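PDB 1RYB: chloroplastic group IIB intron splicing facilitator CRS2, chloroplastic from Zea mays, which is required for the splicing of group IIB introns in chloroplasts, working in complexes with CAF1 or CAF2, and has no peptidyl-tRNA hydrolase activity despite its family. Local coordinates for residues G114-Q119 with L146-G151; G38-D43 with T177-G182; E86-L91 with Q131-H136; L19-G24 with I102-D107; N28-T33 with F162-F167. All coordinates share one frame; numbering follows the deposited sequence.

In the fold
The five contacts illustrate how a peptidyl-tRNA hydrolase fold is built from a central sheet with helices on both faces. Interaction 4 pairs two parallel strands, its centre about 2 Å from that of the chain; interaction 1 continues the sheet to its edge, Leu146 N bonding to Leu104 O at 2.8 Å. Helices cover opposite faces: interaction 2 lies over Leu116 and Ile105, interaction 3 over Ala21 and Leu104, with about 21 Å between their centres. Interaction 5 lies beyond the strand ends, beside the site equivalent to the hydrolase centre by similarity: the side chain of Leu163 is about 4 Å from those of His35 and Asp107, and Asp107 belongs to interaction 4.

Interaction 1 of 5, residues G114-Q119 with L146-G151; sequences GVLRLQ and LSIGIG
Arg117 and Ser147 face one another across two antiparallel strands, and the guanidinium of Arg117 has Gln119 OE1 over one face, 4.0 Å above the plane and over its centre. The other end of that amide turns to the opposing strand, where a water collects three groups: it accepts from Gln119 NE2 at 2.7 Å, meets Ser147 OG and donates to Arg117 O. The hydroxyl of Ser147 is bonded further to Tyr106 OH and Asp108 OD2, so this enclosed polar atom is amply satisfied. Arg117 O also takes the amide of Ser147, N to O 2.8 Å, and Arg117 N returns a bond to Ser147 O. Strand 116-119 is the outermost on this side of the mixed sheet; the segments 116-119 and 146-149 run antiparallel at 158°, and strand 145-149 ties the edge to the parallel strands at the core of the hydrolase-type fold. Leu116, Leu118, Leu146 and Ile148 occupy the other face of the pairing. Leu116 and Ile148 lie side by side and point the same way, Leu116 CD2 touching Ile148 CG1 at 3.7 Å. Leu146 has its CG anti to the backbone N (chi1 178°), a torsion that lays CD1 against Arg117 O at 3.5 Å. Met41 of helix 37-48 lies on Leu116 and Ile148, while helix 169-192 brings Ala178 to Leu116, Val186 to Leu146 and Leu189 to Leu118. Beyond the regular pairing, Gly149 N bonds to Val115 O at 2.7 Å; a side chain on Gly149 would crowd that oxygen.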
# COMPACT_ATOMS: atom_id res chain seq x y z
N GLY A 114 1.28 -12.00 -7.10
CA GLY A 114 2.28 -11.27 -7.85
C GLY A 114 1.66 -10.33 -8.94
O GLY A 114 2.38 -9.55 -9.57
N VAL A 115 0.39 -10.44 -9.22
CA VAL A 115 -0.18 -9.55 -10.25
C VAL A 115 -0.51 -8.19 -9.65
O VAL A 115 -1.15 -8.08 -8.59
CB VAL A 115 -1.44 -10.22 -10.81
CG1 VAL A 115 -2.10 -9.31 -11.83
CG2 VAL A 115 -0.97 -11.50 -11.53
N LEU A 116 -0.11 -7.10 -10.36
CA LEU A 116 -0.44 -5.77 -9.85
C LEU A 116 -1.64 -5.21 -10.55
O LEU A 116 -1.87 -5.45 -11.75
CB LEU A 116 0.73 -4.79 -10.12
CG LEU A 116 2.04 -5.15 -9.41
CD1 LEU A 116 3.15 -4.12 -9.72
CD2 LEU A 116 1.87 -5.20 -7.89
N ARG A 117 -2.33 -4.32 -9.90
CA ARG A 117 -3.37 -3.63 -10.61
C ARG A 117 -3.50 -2.22 -10.07
O ARG A 117 -3.38 -1.99 -8.86
CB ARG A 117 -4.68 -4.42 -10.59
CG ARG A 117 -5.90 -3.59 -10.92
CD ARG A 117 -7.23 -4.37 -10.86
NE ARG A 117 -8.22 -3.76 -11.74
CZ ARG A 117 -9.41 -4.28 -12.05
NH1 ARG A 117 -9.82 -5.47 -11.58
NH2 ARG A 117 -10.22 -3.59 -12.89
N LEU A 118 -3.78 -1.24 -10.95
CA LEU A 118 -3.92 0.10 -10.45
C LEU A 118 -5.32 0.56 -10.67
O LEU A 118 -5.75 0.51 -11.79
CB LEU A 118 -2.97 1.02 -11.24
CG LEU A 118 -3.33 2.46 -10.98
CD1 LEU A 118 -2.98 2.82 -9.53
CD2 LEU A 118 -2.55 3.36 -11.94
N GLN A 119 -6.00 1.08 -9.65
CA GLN A 119 -7.36 1.64 -9.79
C GLN A 119 -7.42 3.02 -9.23
O GLN A 119 -6.70 3.30 -8.33
CB GLN A 119 -8.48 0.85 -9.11
CG GLN A 119 -8.64 -0.54 -9.72
CD GLN A 119 -9.41 -1.47 -8.81
OE1 GLN A 119 -10.59 -1.79 -9.06
NE2 GLN A 119 -8.79 -1.82 -7.70
N LEU A 146 -3.00 0.67 -5.47
CA LEU A 146 -2.21 -0.31 -6.19
C LEU A 146 -2.40 -1.61 -5.45
O LEU A 146 -1.97 -1.79 -4.29
CB LEU A 146 -0.71 0.03 -6.22
CG LEU A 146 0.15 -1.01 -6.93
CD1 LEU A 146 -0.08 -1.01 -8.44
CD2 LEU A 146 1.62 -0.72 -6.62
N SER A 147 -3.14 -2.56 -6.11
CA SER A 147 -3.42 -3.87 -5.49
C SER A 147 -2.25 -4.76 -5.81
O SER A 147 -1.77 -4.74 -6.97
CB SER A 147 -4.67 -4.55 -6.12
OG SER A 147 -5.83 -3.80 -5.86
N ILE A 148 -1.81 -5.53 -4.83
CA ILE A 148 -0.74 -6.50 -5.01
C ILE A 148 -1.36 -7.89 -4.82
O ILE A 148 -1.72 -8.23 -3.70
CB ILE A 148 0.43 -6.36 -4.01
CG1 ILE A 148 1.10 -5.03 -4.26
CG2 ILE A 148 1.44 -7.45 -4.28
CD1 ILE A 148 2.02 -4.62 -3.11
N GLY A 149 -1.56 -8.65 -5.95
CA GLY A 149 -2.25 -9.93 -5.84
C GLY A 149 -1.51 -10.90 -4.95
O GLY A 149 -0.29 -11.05 -4.97
N ILE A 150 -2.29 -11.59 -4.16
CA ILE A 150 -1.75 -12.69 -3.32
C ILE A 150 -2.54 -14.05 -3.52
O ILE A 150 -2.22 -15.06 -2.92
CB ILE A 150 -1.66 -12.31 -1.82
CG1 ILE A 150 -3.07 -11.96 -1.21
CG2 ILE A 150 -0.65 -11.17 -1.65
CD1 ILE A 150 -3.12 -12.11 0.33
N GLY A 151 -3.56 -14.02 -4.36
CA GLY A 151 -4.41 -15.18 -4.65
C GLY A 151 -5.29 -15.53 -3.48
O GLY A 151 -5.29 -14.82 -2.52
O HOH W 1 -6.14 -1.56 -7.42

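Interaction 2 of 5, residues G38-D43 with T177-G182; sequences GFEMVD and TALEQG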
# COMPACT_ATOMS: atom_id res chain seq x y z
N GLY A 38 1.98 -4.72 1.33
CA GLY A 38 1.99 -3.28 1.08
C GLY A 38 3.15 -2.58 1.74
O GLY A 38 3.72 -1.60 1.23
N PHE A 39 3.49 -3.04 2.91
CA PHE A 39 4.68 -2.51 3.61
C PHE A 39 5.96 -2.78 2.76
O PHE A 39 6.84 -1.92 2.58
CB PHE A 39 4.87 -3.28 4.95
CG PHE A 39 4.13 -2.68 6.17
CD1 PHE A 39 3.14 -1.71 6.03
CD2 PHE A 39 4.51 -3.08 7.45
CE1 PHE A 39 2.53 -1.20 7.19
CE2 PHE A 39 3.93 -2.58 8.61
CZ PHE A 39 2.91 -1.64 8.47
N GLU A 40 6.06 -4.00 2.19
CA GLU A 40 7.22 -4.30 1.35
C GLU A 40 7.33 -3.35 0.20
O GLU A 40 8.41 -2.93 -0.20
CB GLU A 40 7.13 -5.76 0.80
CG GLU A 40 7.23 -6.85 1.96
CD GLU A 40 7.40 -8.23 1.35
OE1 GLU A 40 6.72 -9.17 1.64
OE2 GLU A 40 8.20 -8.25 0.34
N MET A 41 6.20 -3.07 -0.46
CA MET A 41 6.22 -2.17 -1.63
C MET A 41 6.67 -0.78 -1.25
O MET A 41 7.49 -0.18 -1.94
CB MET A 41 4.83 -2.09 -2.33
CG MET A 41 4.84 -1.28 -3.63
SD MET A 41 5.76 -2.11 -4.94
CE MET A 41 4.57 -3.40 -5.44
N VAL A 42 6.06 -0.22 -0.21
CA VAL A 42 6.50 1.09 0.23
C VAL A 42 7.99 1.08 0.69
O VAL A 42 8.72 2.04 0.47
CB VAL A 42 5.54 1.83 1.19
CG1 VAL A 42 4.18 1.97 0.53
CG2 VAL A 42 5.42 1.17 2.53
N ASP A 43 8.44 0.02 1.30
CA ASP A 43 9.85 -0.03 1.66
C ASP A 43 10.70 0.06 0.46
O ASP A 43 11.73 0.68 0.46
CB ASP A 43 10.24 -1.32 2.40
CG ASP A 43 9.77 -1.30 3.86
OD1 ASP A 43 9.60 -0.30 4.50
OD2 ASP A 43 9.62 -2.51 4.36
N THR A 177 9.33 -9.86 -8.12
CA THR A 177 9.23 -9.30 -9.41
C THR A 177 8.20 -8.21 -9.39
O THR A 177 8.30 -7.18 -10.09
CB THR A 177 8.80 -10.40 -10.38
OG1 THR A 177 9.94 -11.23 -10.56
CG2 THR A 177 8.46 -9.80 -11.68
N ALA A 178 7.17 -8.45 -8.66
CA ALA A 178 6.11 -7.43 -8.61
C ALA A 178 6.62 -6.15 -7.92
O ALA A 178 6.19 -5.05 -8.24
CB ALA A 178 4.92 -7.90 -7.82
N LEU A 179 7.47 -6.30 -6.91
CA LEU A 179 7.93 -5.09 -6.25
C LEU A 179 8.73 -4.26 -7.24
O LEU A 179 8.71 -3.04 -7.19
CB LEU A 179 8.80 -5.35 -5.00
CG LEU A 179 8.09 -6.25 -3.99
CD1 LEU A 179 9.11 -6.72 -2.94
CD2 LEU A 179 6.95 -5.47 -3.31
N GLU A 180 9.54 -4.90 -8.07
CA GLU A 180 10.33 -4.09 -8.95
C GLU A 180 9.40 -3.36 -9.92
O GLU A 180 9.62 -2.19 -10.32
CB GLU A 180 11.30 -4.99 -9.72
CG GLU A 180 12.48 -5.43 -8.85
CD GLU A 180 13.07 -4.30 -8.03
OE1 GLU A 180 13.08 -4.30 -6.81
OE2 GLU A 180 13.58 -3.34 -8.76
N GLN A 181 8.33 -4.06 -10.32
CA GLN A 181 7.41 -3.48 -11.30
C GLN A 181 6.65 -2.34 -10.69
O GLN A 181 6.38 -1.32 -11.35
CB GLN A 181 6.41 -4.54 -11.77
CG GLN A 181 5.30 -3.91 -12.62
CD GLN A 181 4.23 -4.92 -12.99
OE1 GLN A 181 4.23 -6.08 -12.50
NE2 GLN A 181 3.39 -4.53 -13.96
N GLY A 182 6.32 -2.55 -9.40
CA GLY A 182 5.56 -1.58 -8.60
C GLY A 182 6.26 -0.22 -8.44
O GLY A 182 5.62 0.85 -8.51
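Met41 and Leu179 carry the apolar part of the contact, where CD2 of Leu179 is pressed against the backbone of the opposite helix, 3.8 Å from Met41 CA, and also meets the methyl at the end of the Met41 side chain. The second kind of contact is made by the thioether. Met41 leaves its backbone with CG anti to the N, then bends twice (chi2 69°, chi3 76°), and the bends carry SD to 3.7 Å from Gly182 CA and CE to 3.6 Å from Ala178 O. The close approach depends on Gly182 having no side chain, since a beta carbon would collide with the methyl. Polar groups contribute at the margin: the aliphatic CD1 of Leu179 lies 3.7 Å from Glu40 OE2, an oxygen whose charge is met by a salt bridge to Arg172. A second salt bridge, Glu180 to Arg44, also links the two helices. The axes of the segments 38-43 and 177-182 approach to 9.5 Å at a signed angle of -50°, near the value expected where ridges of residues four apart fit into grooves. With Met41 also resting on Leu116 and Ile105, the pair forms the helical layer on one face of the sheet in this alpha/beta fold.

Interaction 3 of 5, residues E86-L91 with Q131-H136; sequences EAIGPL and QNVIEH
His136 and Glu86 bury the most surface here, the imidazole of His136 lying beneath the backbone at the start of helix 84-94. Glu86 N stands 3.7 Å above the ring plane, over its centre, and Glu86 CG packs 3.4 Å from His136 CE1. The extended glutamate crosses the ring at a slant, its carboxylate turned 57° against it. A water at the ring edge, in plane, joins three side chains: it donates to Glu86 OE1 at 2.6 Å, accepts from Asn132 ND2 and meets His136 NE2 at 2.8 Å. An alanine in place of His136 would probably leave that water without one of its three partners and the Glu86 amide without the ring beneath it. Both helices cover the sheet face of Ala21 and Leu104, opposite the one carrying Met41, as befits a three-layer alpha/beta/alpha sandwich, with the axes of 86-91 and 131-136 at 34°. Asn132 OD1 accepts a hydrogen bond from Gly85 N and a weak, long one from Glu86 N (3.4 Å), amides of the first helical turn. Val133 comes next in surface covered by the contact: its CG2 touches Ile88 CD1 at 3.8 Å, the two side chains set at an angle above the sheet. Gly89 lets the backbones approach, its CA 4.1 Å from His136 O. The side chain of Asn132 is about 6 Å from those of Asn82 and Asn128, which by similarity bind tRNA.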
# COMPACT_ATOMS: atom_id res chain seq x y z
N GLU A 86 -7.13 5.38 10.86
CA GLU A 86 -6.83 6.21 12.00
C GLU A 86 -5.50 6.88 11.86
O GLU A 86 -5.31 7.93 12.42
CB GLU A 86 -6.86 5.41 13.35
CG GLU A 86 -8.32 5.00 13.62
CD GLU A 86 -8.55 4.32 14.94
OE1 GLU A 86 -9.54 3.71 15.16
OE2 GLU A 86 -7.52 4.29 15.74
N ALA A 87 -4.54 6.20 11.17
CA ALA A 87 -3.23 6.77 10.93
C ALA A 87 -3.24 7.69 9.68
O ALA A 87 -2.71 8.81 9.68
CB ALA A 87 -2.23 5.64 10.67
N ILE A 88 -3.83 7.19 8.54
CA ILE A 88 -3.77 7.89 7.29
C ILE A 88 -4.60 9.17 7.22
O ILE A 88 -4.17 10.17 6.64
CB ILE A 88 -4.05 6.93 6.16
CG1 ILE A 88 -2.88 5.93 6.06
CG2 ILE A 88 -4.24 7.69 4.85
CD1 ILE A 88 -3.32 4.58 5.46
N GLY A 89 -5.82 9.15 7.76
CA GLY A 89 -6.64 10.37 7.68
C GLY A 89 -5.94 11.58 8.22
O GLY A 89 -5.87 12.60 7.58
N PRO A 90 -5.46 11.49 9.48
CA PRO A 90 -4.81 12.61 10.08
C PRO A 90 -3.58 13.07 9.34
O PRO A 90 -3.27 14.27 9.36
CB PRO A 90 -4.54 12.28 11.55
CG PRO A 90 -5.65 11.28 11.87
CD PRO A 90 -5.87 10.54 10.56
N LEU A 91 -2.85 12.14 8.76
CA LEU A 91 -1.67 12.55 7.99
C LEU A 91 -2.07 13.37 6.72
O LEU A 91 -1.40 14.34 6.32
CB LEU A 91 -0.86 11.29 7.55
CG LEU A 91 -0.05 10.69 8.73
CD1 LEU A 91 0.56 9.26 8.37
CD2 LEU A 91 1.01 11.72 9.24
N GLN A 131 -10.94 -0.89 4.13
CA GLN A 131 -12.21 -0.47 4.62
C GLN A 131 -12.05 0.63 5.66
O GLN A 131 -12.75 1.62 5.64
CB GLN A 131 -12.94 -1.68 5.21
CG GLN A 131 -14.28 -1.22 5.80
CD GLN A 131 -15.01 -2.34 6.50
OE1 GLN A 131 -14.44 -3.43 6.76
NE2 GLN A 131 -16.27 -2.08 6.85
N ASN A 132 -11.16 0.45 6.63
CA ASN A 132 -10.95 1.48 7.62
C ASN A 132 -10.42 2.79 7.02
O ASN A 132 -10.74 3.87 7.53
CB ASN A 132 -9.97 1.00 8.73
CG ASN A 132 -9.94 1.90 9.93
OD1 ASN A 132 -8.96 2.61 10.19
ND2 ASN A 132 -11.08 1.98 10.65
N VAL A 133 -9.59 2.72 5.95
CA VAL A 133 -9.09 3.98 5.32
C VAL A 133 -10.24 4.75 4.73
O VAL A 133 -10.36 5.92 4.88
CB VAL A 133 -8.03 3.73 4.23
CG1 VAL A 133 -7.69 5.00 3.45
CG2 VAL A 133 -6.76 3.05 4.82
N ILE A 134 -11.09 4.06 4.03
CA ILE A 134 -12.22 4.73 3.40
C ILE A 134 -13.10 5.44 4.45
O ILE A 134 -13.58 6.59 4.30
CB ILE A 134 -13.05 3.75 2.48
CG1 ILE A 134 -12.29 3.37 1.19
CG2 ILE A 134 -14.45 4.37 2.16
CD1 ILE A 134 -12.73 2.02 0.54
N GLU A 135 -13.40 4.72 5.49
CA GLU A 135 -14.17 5.31 6.49
C GLU A 135 -13.49 6.60 7.04
O GLU A 135 -14.13 7.61 7.22
CB GLU A 135 -14.42 4.26 7.60
CG GLU A 135 -14.56 4.85 9.01
CD GLU A 135 -14.90 3.83 10.04
OE1 GLU A 135 -15.04 4.13 11.22
OE2 GLU A 135 -15.08 2.60 9.52
N HIS A 136 -12.17 6.58 7.33
CA HIS A 136 -11.46 7.75 7.82
C HIS A 136 -11.23 8.83 6.81
O HIS A 136 -10.67 9.89 7.13
CB HIS A 136 -10.19 7.44 8.61
CG HIS A 136 -10.52 6.86 9.93
ND1 HIS A 136 -10.41 7.59 11.09
CD2 HIS A 136 -10.93 5.58 10.26
CE1 HIS A 136 -10.75 6.77 12.10
NE2 HIS A 136 -11.10 5.57 11.64
O HOH W 2 -11.32 3.38 13.36

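Interaction 4 of 5, residues L19-G24 with I102-D107; sequences LIAGLG and ILLIYD
Leu19 O receives Leu103 N at 2.8 Å, and the strands then alternate as donors and acceptors in parallel register: Ala21 N to Leu103 O, Ile105 N to Ala21 O, and Leu23 N to Ile105 O at 3.0 Å. On one face Ile20 and Ile105 run side by side, CG2 of Ile20 4.0 Å from CD1 of Ile105, with Met41 and Val42 of helix 37-48 resting on Ile105. Just past the strand, Leu23 places CD2 3.6 Å from Leu104 CD1 and lays CD1 along Tyr106 CB; on the other face Ile88 and Val133 close over Ala21 and Leu104. Beyond the paired residues a water bridges Leu23 O (2.8 Å) and Asp107 OD1 (2.9 Å). Further out, Tyr106 is fixed by a hydrogen bond between its OH and Ser147 OG and by an edge-to-face stack with His127. Asp107 in turn bonds through OD1 to His127 and through OD2 to His35 ND1. This end of the strand thus preserves the His-Asp pair of the peptidyl-tRNA hydrolase active site, assigned by similarity, in a protein without hydrolase activity.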
# COMPACT_ATOMS: atom_id res chain seq x y z
N LEU A 19 0.66 11.13 -0.75
CA LEU A 19 0.87 10.35 0.44
C LEU A 19 0.78 8.93 -0.05
O LEU A 19 -0.24 8.54 -0.54
CB LEU A 19 -0.20 10.69 1.50
CG LEU A 19 -0.04 10.00 2.87
CD1 LEU A 19 -1.19 10.57 3.75
CD2 LEU A 19 -0.35 8.49 2.69
N ILE A 20 1.88 8.18 0.04
CA ILE A 20 1.95 6.86 -0.45
C ILE A 20 1.96 5.94 0.74
O ILE A 20 2.99 5.85 1.50
CB ILE A 20 3.25 6.70 -1.33
CG1 ILE A 20 3.18 7.65 -2.59
CG2 ILE A 20 3.39 5.22 -1.78
CD1 ILE A 20 4.49 7.77 -3.29
N ALA A 21 0.84 5.22 0.92
CA ALA A 21 0.72 4.39 2.15
C ALA A 21 0.61 2.92 1.84
O ALA A 21 -0.16 2.55 1.01
CB ALA A 21 -0.54 4.84 2.94
N GLY A 22 1.44 2.11 2.50
CA GLY A 22 1.40 0.66 2.33
C GLY A 22 0.82 0.08 3.64
O GLY A 22 1.22 0.54 4.76
N LEU A 23 -0.20 -0.82 3.50
CA LEU A 23 -0.91 -1.44 4.61
C LEU A 23 -0.19 -2.67 5.17
O LEU A 23 0.45 -3.46 4.43
CB LEU A 23 -2.33 -1.78 4.21
CG LEU A 23 -3.05 -0.53 3.71
CD1 LEU A 23 -4.52 -0.84 3.58
CD2 LEU A 23 -2.90 0.61 4.75
N GLY A 24 -0.39 -2.89 6.43
CA GLY A 24 0.24 -4.06 7.14
C GLY A 24 -0.03 -3.99 8.61
O GLY A 24 -0.68 -3.02 9.10
N ILE A 102 -3.78 10.40 -2.46
CA ILE A 102 -3.60 9.47 -1.36
C ILE A 102 -3.57 8.11 -1.99
O ILE A 102 -4.63 7.57 -2.37
CB ILE A 102 -4.77 9.53 -0.38
CG1 ILE A 102 -4.89 10.96 0.22
CG2 ILE A 102 -4.53 8.49 0.73
CD1 ILE A 102 -6.10 11.11 1.12
N LEU A 103 -2.33 7.52 -2.12
CA LEU A 103 -2.18 6.24 -2.79
C LEU A 103 -2.11 5.15 -1.77
O LEU A 103 -1.18 5.11 -0.95
CB LEU A 103 -0.91 6.25 -3.67
CG LEU A 103 -0.48 4.94 -4.31
CD1 LEU A 103 -1.56 4.46 -5.30
CD2 LEU A 103 0.78 5.27 -5.14
N LEU A 104 -3.07 4.18 -1.90
CA LEU A 104 -3.03 3.03 -1.01
C LEU A 104 -2.46 1.83 -1.71
O LEU A 104 -2.87 1.50 -2.81
CB LEU A 104 -4.43 2.60 -0.43
CG LEU A 104 -4.77 3.25 0.88
CD1 LEU A 104 -4.00 2.63 2.03
CD2 LEU A 104 -4.59 4.78 0.81
N ILE A 105 -1.55 1.12 -1.03
CA ILE A 105 -0.90 -0.09 -1.55
C ILE A 105 -1.19 -1.26 -0.61
O ILE A 105 -0.88 -1.17 0.58
CB ILE A 105 0.63 0.17 -1.74
CG1 ILE A 105 0.81 1.45 -2.55
CG2 ILE A 105 1.28 -1.05 -2.46
CD1 ILE A 105 2.28 1.59 -3.01
N TYR A 106 -1.72 -2.38 -1.14
CA TYR A 106 -2.14 -3.46 -0.19
C TYR A 106 -2.31 -4.79 -0.90
O TYR A 106 -2.23 -4.85 -2.11
CB TYR A 106 -3.51 -3.03 0.44
CG TYR A 106 -4.61 -2.98 -0.66
CD1 TYR A 106 -5.39 -4.10 -0.94
CD2 TYR A 106 -4.76 -1.90 -1.52
CE1 TYR A 106 -6.37 -4.06 -1.94
CE2 TYR A 106 -5.61 -1.90 -2.65
CZ TYR A 106 -6.48 -2.98 -2.81
OH TYR A 106 -7.37 -3.04 -3.88
N ASP A 107 -2.44 -5.85 -0.11
CA ASP A 107 -2.60 -7.26 -0.64
C ASP A 107 -4.00 -7.46 -1.17
O ASP A 107 -4.97 -7.08 -0.53
CB ASP A 107 -2.34 -8.29 0.46
CG ASP A 107 -3.06 -7.90 1.72
OD1 ASP A 107 -3.03 -6.78 2.24
OD2 ASP A 107 -3.79 -8.85 2.17
O HOH W 3 -0.65 -5.06 2.48

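Interaction 5 of 5, residues N28-T33 with F162-F167; sequences NKYYGT and FLLQKF
Tyr30 and Thr33 both pack against the segment 162-167, and between them the carbonyl oxygen of Tyr30 is gripped twice, by Thr33 OG1 at 2.6 Å and by Thr33 N at 3.0 Å. The backbone bond closes a type II turn, with Gly32 at its third position. Thr33 holds OG1 between its backbone N and carbonyl carbon (chi1 67°), which brings the hydroxyl back to the turn and leaves CG2 to press on Leu164 O, 3.5 Å away. With an alanine here, Tyr30 O would probably lose one of its two donors and a gap would open beside the Leu164 carbonyl. Across the contact the backbones meet through two CA-H...O approaches, Thr33 CA to Gln165 O at 3.3 Å and Lys166 CA to Gly32 O at 3.5 Å. A water donates to Gly32 O at 2.6 Å and accepts a weak bond from Phe167 N. The extended Lys166 side chain lies alongside the turn, its CE reaching 3.5 Å from Tyr31 O, while the side chains of Tyr30 and Leu164 lie side by side and point the same way, Tyr30 CE1 to Leu164 CD2 4.1 Å. By similarity Tyr30 binds tRNA, and its ring meets Leu164 here. The turn belongs to the loop that leads from strand 18-22 into helix 37-48, and residues 162-167 leave helix 159-163 for helix 169-192; Phe167 spans this junction, resting on Val37 and Glu40 of helix 37-48 and on Arg172 and Ile175 of helix 169-192.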
# COMPACT_ATOMS: atom_id res chain seq x y z
N ASN A 28 7.60 -7.51 14.49
CA ASN A 28 8.42 -8.62 13.92
C ASN A 28 7.61 -9.82 13.47
O ASN A 28 7.92 -10.49 12.47
CB ASN A 28 9.39 -9.10 14.99
CG ASN A 28 10.18 -7.94 15.45
OD1 ASN A 28 10.68 -7.20 14.61
ND2 ASN A 28 10.07 -7.63 16.75
N LYS A 29 6.61 -10.13 14.25
CA LYS A 29 5.77 -11.28 13.99
C LYS A 29 5.13 -11.29 12.58
O LYS A 29 4.76 -12.37 12.06
CB LYS A 29 4.73 -11.37 15.09
CG LYS A 29 3.38 -10.73 14.86
CD LYS A 29 2.27 -11.36 15.74
CE LYS A 29 2.14 -10.73 17.13
NZ LYS A 29 1.30 -11.52 18.05
N TYR A 30 4.97 -10.06 12.00
CA TYR A 30 4.23 -9.85 10.74
C TYR A 30 5.11 -9.66 9.58
O TYR A 30 4.66 -9.66 8.43
CB TYR A 30 3.23 -8.68 10.86
CG TYR A 30 2.22 -8.94 11.95
CD1 TYR A 30 1.26 -9.93 11.77
CD2 TYR A 30 2.22 -8.20 13.14
CE1 TYR A 30 0.26 -10.13 12.71
CE2 TYR A 30 1.28 -8.43 14.14
CZ TYR A 30 0.32 -9.42 13.92
OH TYR A 30 -0.64 -9.68 14.88
N TYR A 31 6.34 -9.55 9.87
CA TYR A 31 7.26 -9.30 8.84
C TYR A 31 7.22 -10.40 7.82
O TYR A 31 7.28 -11.53 8.18
CB TYR A 31 8.70 -9.08 9.43
CG TYR A 31 9.74 -8.76 8.37
CD1 TYR A 31 10.02 -7.44 7.98
CD2 TYR A 31 10.37 -9.80 7.69
CE1 TYR A 31 10.94 -7.16 6.96
CE2 TYR A 31 11.27 -9.54 6.65
CZ TYR A 31 11.55 -8.22 6.29
OH TYR A 31 12.44 -7.97 5.25
N GLY A 32 7.11 -10.06 6.53
CA GLY A 32 7.13 -11.05 5.49
C GLY A 32 5.81 -11.75 5.22
O GLY A 32 5.69 -12.52 4.28
N THR A 33 4.80 -11.43 6.06
CA THR A 33 3.49 -12.03 5.91
C THR A 33 2.72 -11.43 4.74
O THR A 33 3.00 -10.32 4.30
CB THR A 33 2.71 -12.01 7.21
OG1 THR A 33 2.40 -10.70 7.57
CG2 THR A 33 3.52 -12.67 8.38
N PHE A 162 -3.92 -17.67 6.29
CA PHE A 162 -3.27 -17.46 5.04
C PHE A 162 -2.69 -16.05 4.98
O PHE A 162 -1.58 -15.84 4.52
CB PHE A 162 -4.31 -17.67 3.94
CG PHE A 162 -3.83 -17.39 2.56
CD1 PHE A 162 -2.86 -18.20 1.96
CD2 PHE A 162 -4.37 -16.32 1.84
CE1 PHE A 162 -2.38 -17.96 0.67
CE2 PHE A 162 -3.91 -16.08 0.54
CZ PHE A 162 -2.93 -16.89 -0.03
N LEU A 163 -3.42 -15.11 5.50
CA LEU A 163 -2.91 -13.73 5.45
C LEU A 163 -1.74 -13.53 6.28
O LEU A 163 -0.91 -12.64 6.04
CB LEU A 163 -3.95 -12.69 5.89
CG LEU A 163 -5.19 -12.59 5.00
CD1 LEU A 163 -6.25 -11.68 5.70
CD2 LEU A 163 -4.85 -12.04 3.61
N LEU A 164 -1.72 -14.29 7.36
CA LEU A 164 -0.77 -14.08 8.36
C LEU A 164 0.36 -15.02 8.32
O LEU A 164 1.11 -15.10 9.29
CB LEU A 164 -1.41 -14.07 9.77
CG LEU A 164 -2.47 -13.02 9.96
CD1 LEU A 164 -2.91 -13.07 11.43
CD2 LEU A 164 -1.96 -11.60 9.62
N GLN A 165 0.55 -15.61 7.16
CA GLN A 165 1.68 -16.52 6.83
C GLN A 165 2.57 -15.92 5.79
O GLN A 165 2.23 -14.98 5.11
CB GLN A 165 1.18 -17.86 6.33
CG GLN A 165 0.99 -18.79 7.57
CD GLN A 165 2.34 -19.29 8.07
OE1 GLN A 165 2.42 -20.08 9.04
NE2 GLN A 165 3.43 -18.82 7.41
N LYS A 166 3.76 -16.42 5.71
CA LYS A 166 4.72 -15.89 4.75
C LYS A 166 4.46 -16.47 3.36
O LYS A 166 3.80 -17.49 3.20
CB LYS A 166 6.11 -16.27 5.25
CG LYS A 166 6.46 -15.45 6.51
CD LYS A 166 7.97 -15.28 6.79
CE LYS A 166 8.30 -14.84 8.22
NZ LYS A 166 9.73 -14.55 8.46
N PHE A 167 5.00 -15.84 2.35
CA PHE A 167 4.82 -16.34 1.04
C PHE A 167 5.67 -17.58 0.90
O PHE A 167 6.78 -17.64 1.46
CB PHE A 167 5.37 -15.31 0.04
CG PHE A 167 4.49 -14.08 -0.11
CD1 PHE A 167 4.86 -12.86 0.47
CD2 PHE A 167 3.26 -14.15 -0.79
CE1 PHE A 167 4.08 -11.72 0.25
CE2 PHE A 167 2.47 -13.02 -1.00
CZ PHE A 167 2.84 -11.82 -0.37
O HOH W 4 7.47 -13.64 2.75